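Local coordinates for AvrPib protein (Magnaporthe oryzae, PDB 5Z1V) that acts as a secreted avirulence effector of the MAX family in the rice blast fungus, a role probably dependent on a positively charged surface patch, at residues Gln14-Ile24 with Pro54-Glu64. Numbering follows the deposited sequence.
Sequences QVTILKKGERI and PSISGSKYTVE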
loop_
_atom_site.group_PDB
_atom_site.type_symbol
_atom_site.label_atom_id
_atom_site.label_comp_id
_atom_site.label_asym_id
_atom_site.label_seq_id
_atom_site.Cartn_x
_atom_site.Cartn_y
_atom_site.Cartn_z
ATOM N N GLN A 14 0.523 -6.924 -3.229
ATOM C CA GLN A 14 1.328 -6.710 -2.030
ATOM C C GLN A 14 2.043 -5.379 -2.173
ATOM O O GLN A 14 2.739 -5.136 -3.164
ATOM C CB GLN A 14 2.359 -7.818 -1.811
ATOM C CG GLN A 14 1.859 -9.017 -1.007
ATOM C CD GLN A 14 2.987 -9.781 -0.319
ATOM O OE1 GLN A 14 3.993 -9.196 0.100
ATOM N NE2 GLN A 14 2.819 -11.097 -0.193
ATOM N N VAL A 15 1.872 -4.515 -1.184
ATOM C CA VAL A 15 2.411 -3.164 -1.230
ATOM C C VAL A 15 3.422 -3.016 -0.111
ATOM O O VAL A 15 3.087 -3.215 1.059
ATOM C CB VAL A 15 1.310 -2.114 -1.083
ATOM C CG1 VAL A 15 1.925 -0.726 -1.130
ATOM C CG2 VAL A 15 0.252 -2.303 -2.192
ATOM N N THR A 16 4.637 -2.614 -0.454
ATOM C CA THR A 16 5.650 -2.375 0.560
ATOM C C THR A 16 5.642 -0.905 0.946
ATOM O O THR A 16 5.616 -0.027 0.078
ATOM C CB THR A 16 7.027 -2.804 0.065
ATOM O OG1 THR A 16 6.984 -4.210 -0.170
ATOM C CG2 THR A 16 8.126 -2.493 1.115
ATOM N N ILE A 17 5.608 -0.652 2.248
ATOM C CA ILE A 17 5.601 0.692 2.804
ATOM C C ILE A 17 7.017 1.015 3.241
ATOM O O ILE A 17 7.617 0.261 4.034
ATOM C CB ILE A 17 4.614 0.816 3.977
ATOM C CG1 ILE A 17 3.192 0.527 3.473
ATOM C CG2 ILE A 17 4.648 2.236 4.540
ATOM C CD1 ILE A 17 2.102 0.856 4.489
ATOM N N LEU A 18 7.533 2.132 2.713
ATOM C CA LEU A 18 8.914 2.566 2.844
ATOM C C LEU A 18 8.977 3.852 3.646
ATOM O O LEU A 18 8.147 4.752 3.477
ATOM C CB LEU A 18 9.545 2.837 1.470
ATOM C CG LEU A 18 9.517 1.713 0.454
ATOM C CD1 LEU A 18 9.910 2.268 -0.887
ATOM C CD2 LEU A 18 10.461 0.591 0.906
ATOM N N LYS A 19 9.986 3.943 4.498
ATOM C CA LYS A 19 10.280 5.159 5.237
ATOM C C LYS A 19 11.685 5.561 4.818
ATOM O O LYS A 19 12.639 4.812 5.056
ATOM C CB LYS A 19 10.173 4.903 6.737
ATOM C CG LYS A 19 10.324 6.138 7.575
ATOM C CD LYS A 19 9.961 5.801 9.023
ATOM C CE LYS A 19 11.008 4.906 9.637
ATOM N NZ LYS A 19 12.279 5.647 9.802
ATOM N N LYS A 20 11.807 6.707 4.143
ATOM C CA LYS A 20 13.077 7.103 3.534
ATOM C C LYS A 20 13.638 5.994 2.637
ATOM O O LYS A 20 14.836 5.694 2.658
ATOM C CB LYS A 20 14.081 7.494 4.612
ATOM C CG LYS A 20 13.716 8.740 5.394
ATOM C CD LYS A 20 14.924 9.216 6.202
ATOM C CE LYS A 20 14.809 10.684 6.588
ATOM N NZ LYS A 20 13.580 11.324 6.043
ATOM N N GLY A 21 12.761 5.366 1.847
ATOM C CA GLY A 21 13.161 4.339 0.905
ATOM C C GLY A 21 13.488 2.974 1.479
ATOM O O GLY A 21 13.859 2.080 0.714
ATOM N N GLU A 22 13.326 2.764 2.784
ATOM C CA GLU A 22 13.613 1.479 3.406
ATOM C C GLU A 22 12.327 0.848 3.920
ATOM O O GLU A 22 11.483 1.531 4.502
ATOM C CB GLU A 22 14.609 1.634 4.564
ATOM C CG GLU A 22 16.010 2.100 4.163
ATOM C CD GLU A 22 16.694 1.161 3.177
ATOM O OE1 GLU A 22 17.441 1.631 2.280
ATOM O OE2 GLU A 22 16.463 -0.054 3.282
ATOM N N ARG A 23 12.203 -0.466 3.737
ATOM C CA ARG A 23 10.967 -1.154 4.085
ATOM C C ARG A 23 10.683 -1.070 5.582
ATOM O O ARG A 23 11.555 -1.361 6.404
ATOM C CB ARG A 23 11.074 -2.610 3.641
ATOM C CG ARG A 23 10.151 -3.588 4.338
ATOM C CD ARG A 23 10.652 -5.020 4.099
ATOM N NE ARG A 23 12.070 -5.032 3.715
ATOM C CZ ARG A 23 13.086 -4.934 4.570
ATOM N NH1 ARG A 23 12.849 -4.799 5.866
ATOM N NH2 ARG A 23 14.339 -4.942 4.128
ATOM N N ILE A 24 9.458 -0.677 5.937
ATOM C CA ILE A 24 9.049 -0.669 7.336
ATOM C C ILE A 24 7.905 -1.646 7.539
ATOM O O ILE A 24 7.815 -2.287 8.597
ATOM C CB ILE A 24 8.676 0.741 7.844
ATOM C CG1 ILE A 24 8.187 0.665 9.296
ATOM C CG2 ILE A 24 7.588 1.380 6.975
ATOM C CD1 ILE A 24 7.616 1.956 9.845
ATOM N N PRO A 54 1.094 1.307 -6.597
ATOM C CA PRO A 54 0.492 1.827 -5.374
ATOM C C PRO A 54 0.809 3.300 -5.143
ATOM O O PRO A 54 1.768 3.863 -5.679
ATOM C CB PRO A 54 1.146 0.957 -4.291
ATOM C CG PRO A 54 2.537 0.748 -4.829
ATOM C CD PRO A 54 2.359 0.596 -6.335
ATOM N N SER A 55 -0.030 3.907 -4.309
ATOM C CA SER A 55 0.179 5.248 -3.784
ATOM C C SER A 55 -0.268 5.264 -2.327
ATOM O O SER A 55 -1.005 4.385 -1.869
ATOM C CB SER A 55 -0.571 6.288 -4.617
ATOM O OG SER A 55 -1.940 5.948 -4.703
ATOM N N ILE A 56 0.206 6.254 -1.578
ATOM C CA ILE A 56 -0.171 6.369 -0.180
ATOM C C ILE A 56 -0.384 7.845 0.115
ATOM O O ILE A 56 0.261 8.717 -0.477
ATOM C CB ILE A 56 0.877 5.706 0.763
ATOM C CG1 ILE A 56 0.381 5.642 2.210
ATOM C CG2 ILE A 56 2.238 6.401 0.673
ATOM C CD1 ILE A 56 1.300 4.774 3.133
ATOM N N SER A 57 -1.353 8.119 0.975
ATOM C CA SER A 57 -1.552 9.452 1.512
ATOM C C SER A 57 -0.422 9.827 2.470
ATOM O O SER A 57 0.428 9.011 2.835
ATOM C CB SER A 57 -2.896 9.521 2.230
ATOM O OG SER A 57 -2.921 8.615 3.332
ATOM N N GLY A 58 -0.424 11.091 2.896
ATOM C CA GLY A 58 0.563 11.561 3.848
ATOM C C GLY A 58 1.931 11.785 3.232
ATOM O O GLY A 58 2.142 11.679 2.021
ATOM N N SER A 59 2.888 12.113 4.100
ATOM C CA SER A 59 4.251 12.370 3.657
ATOM C C SER A 59 5.312 11.552 4.382
ATOM O O SER A 59 6.474 11.586 3.964
ATOM C CB SER A 59 4.579 13.867 3.796
ATOM O OG SER A 59 4.433 14.309 5.132
ATOM N N LYS A 60 4.953 10.802 5.426
ATOM C CA LYS A 60 5.945 10.053 6.194
ATOM C C LYS A 60 6.517 8.888 5.403
ATOM O O LYS A 60 7.679 8.513 5.618
ATOM C CB LYS A 60 5.312 9.504 7.470
ATOM C CG LYS A 60 6.240 9.418 8.665
ATOM C CD LYS A 60 5.554 8.715 9.832
ATOM C CE LYS A 60 4.097 9.148 10.025
ATOM N NZ LYS A 60 3.812 10.604 9.970
ATOM N N TYR A 61 5.705 8.284 4.522
ATOM C CA TYR A 61 6.046 7.043 3.842
ATOM C C TYR A 61 5.858 7.186 2.340
ATOM O O TYR A 61 5.127 8.054 1.861
ATOM C CB TYR A 61 5.173 5.875 4.332
ATOM C CG TYR A 61 5.198 5.697 5.821
ATOM C CD1 TYR A 61 6.388 5.418 6.468
ATOM C CD2 TYR A 61 4.032 5.805 6.583
ATOM C CE1 TYR A 61 6.437 5.264 7.832
ATOM C CE2 TYR A 61 4.067 5.643 7.963
ATOM C CZ TYR A 61 5.279 5.363 8.578
ATOM O OH TYR A 61 5.349 5.197 9.939
ATOM N N THR A 62 6.527 6.314 1.602
ATOM C CA THR A 62 6.208 6.033 0.210
ATOM C C THR A 62 5.848 4.557 0.096
ATOM O O THR A 62 5.895 3.810 1.079
ATOM C CB THR A 62 7.367 6.384 -0.719
ATOM O OG1 THR A 62 8.521 5.647 -0.328
ATOM C CG2 THR A 62 7.677 7.895 -0.671
ATOM N N VAL A 63 5.453 4.137 -1.100
ATOM C CA VAL A 63 5.077 2.746 -1.318
ATOM C C VAL A 63 5.698 2.238 -2.610
ATOM O O VAL A 63 5.940 2.999 -3.558
ATOM C CB VAL A 63 3.535 2.550 -1.352
ATOM C CG1 VAL A 63 2.960 2.646 0.044
ATOM C CG2 VAL A 63 2.880 3.591 -2.224
ATOM N N GLU A 64 5.926 0.926 -2.646
ATOM C CA GLU A 64 6.401 0.254 -3.854
ATOM C C GLU A 64 5.594 -1.017 -4.094
ATOM O O GLU A 64 5.080 -1.616 -3.139
ATOM C CB GLU A 64 7.884 -0.065 -3.717
ATOM C CG GLU A 64 8.733 0.387 -4.882
ATOM C CD GLU A 64 10.127 0.751 -4.418
ATOM O OE1 GLU A 64 10.537 1.924 -4.603
ATOM O OE2 GLU A 64 10.789 -0.133 -3.826
HETATM O O HOH W 1 3.243 -3.354 -5.103
HETATM O O HOH W 2 6.352 -4.339 -3.035
HETATM O O HOH W 3 10.207 6.461 1.435
HETATM O O HOH W 4 9.475 8.338 3.497
#
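I17 and V63 pair across two antiparallel strands of the MAX-effector β-sandwich, where the C-terminal strand 62-63 forms an outer edge beside strand 13-19. Four backbone hydrogen bonds pair T16 with E64 and L18 with T62; the straightest runs from L18 N to T62 O, 2.9 Å at 175°. On the inner face, β-branched V15, I17 and V63, compact and strand-favouring, pack toward the second sheet. V15 holds CG1 anti to its backbone nitrogen (chi1 180°), which brings that methyl within 3.7 Å of both V63 CB and P54 CB; P54 belongs to the opposing sheet. I17 CG2 lies 3.7 Å from Y61 CB and meets the ring obliquely. Large and flat, Y61 suits this end of the core: K60 CB sits over one face, K19 CB approaches the edge in plane, and F44 meets it from the second sheet.

The other face is looser and wetter. Polar T62 and E64 suit this solvent side and bury apolar L18, whose CD1 lies against the E64 carboxylate in van der Waals contact, 3.8 Å from OE1. In the type I' hairpin turn K19-E22, G21 readily takes positive phi; its N donates to a water that also hydrogen-bonds T62 OG1 at 2.6 Å.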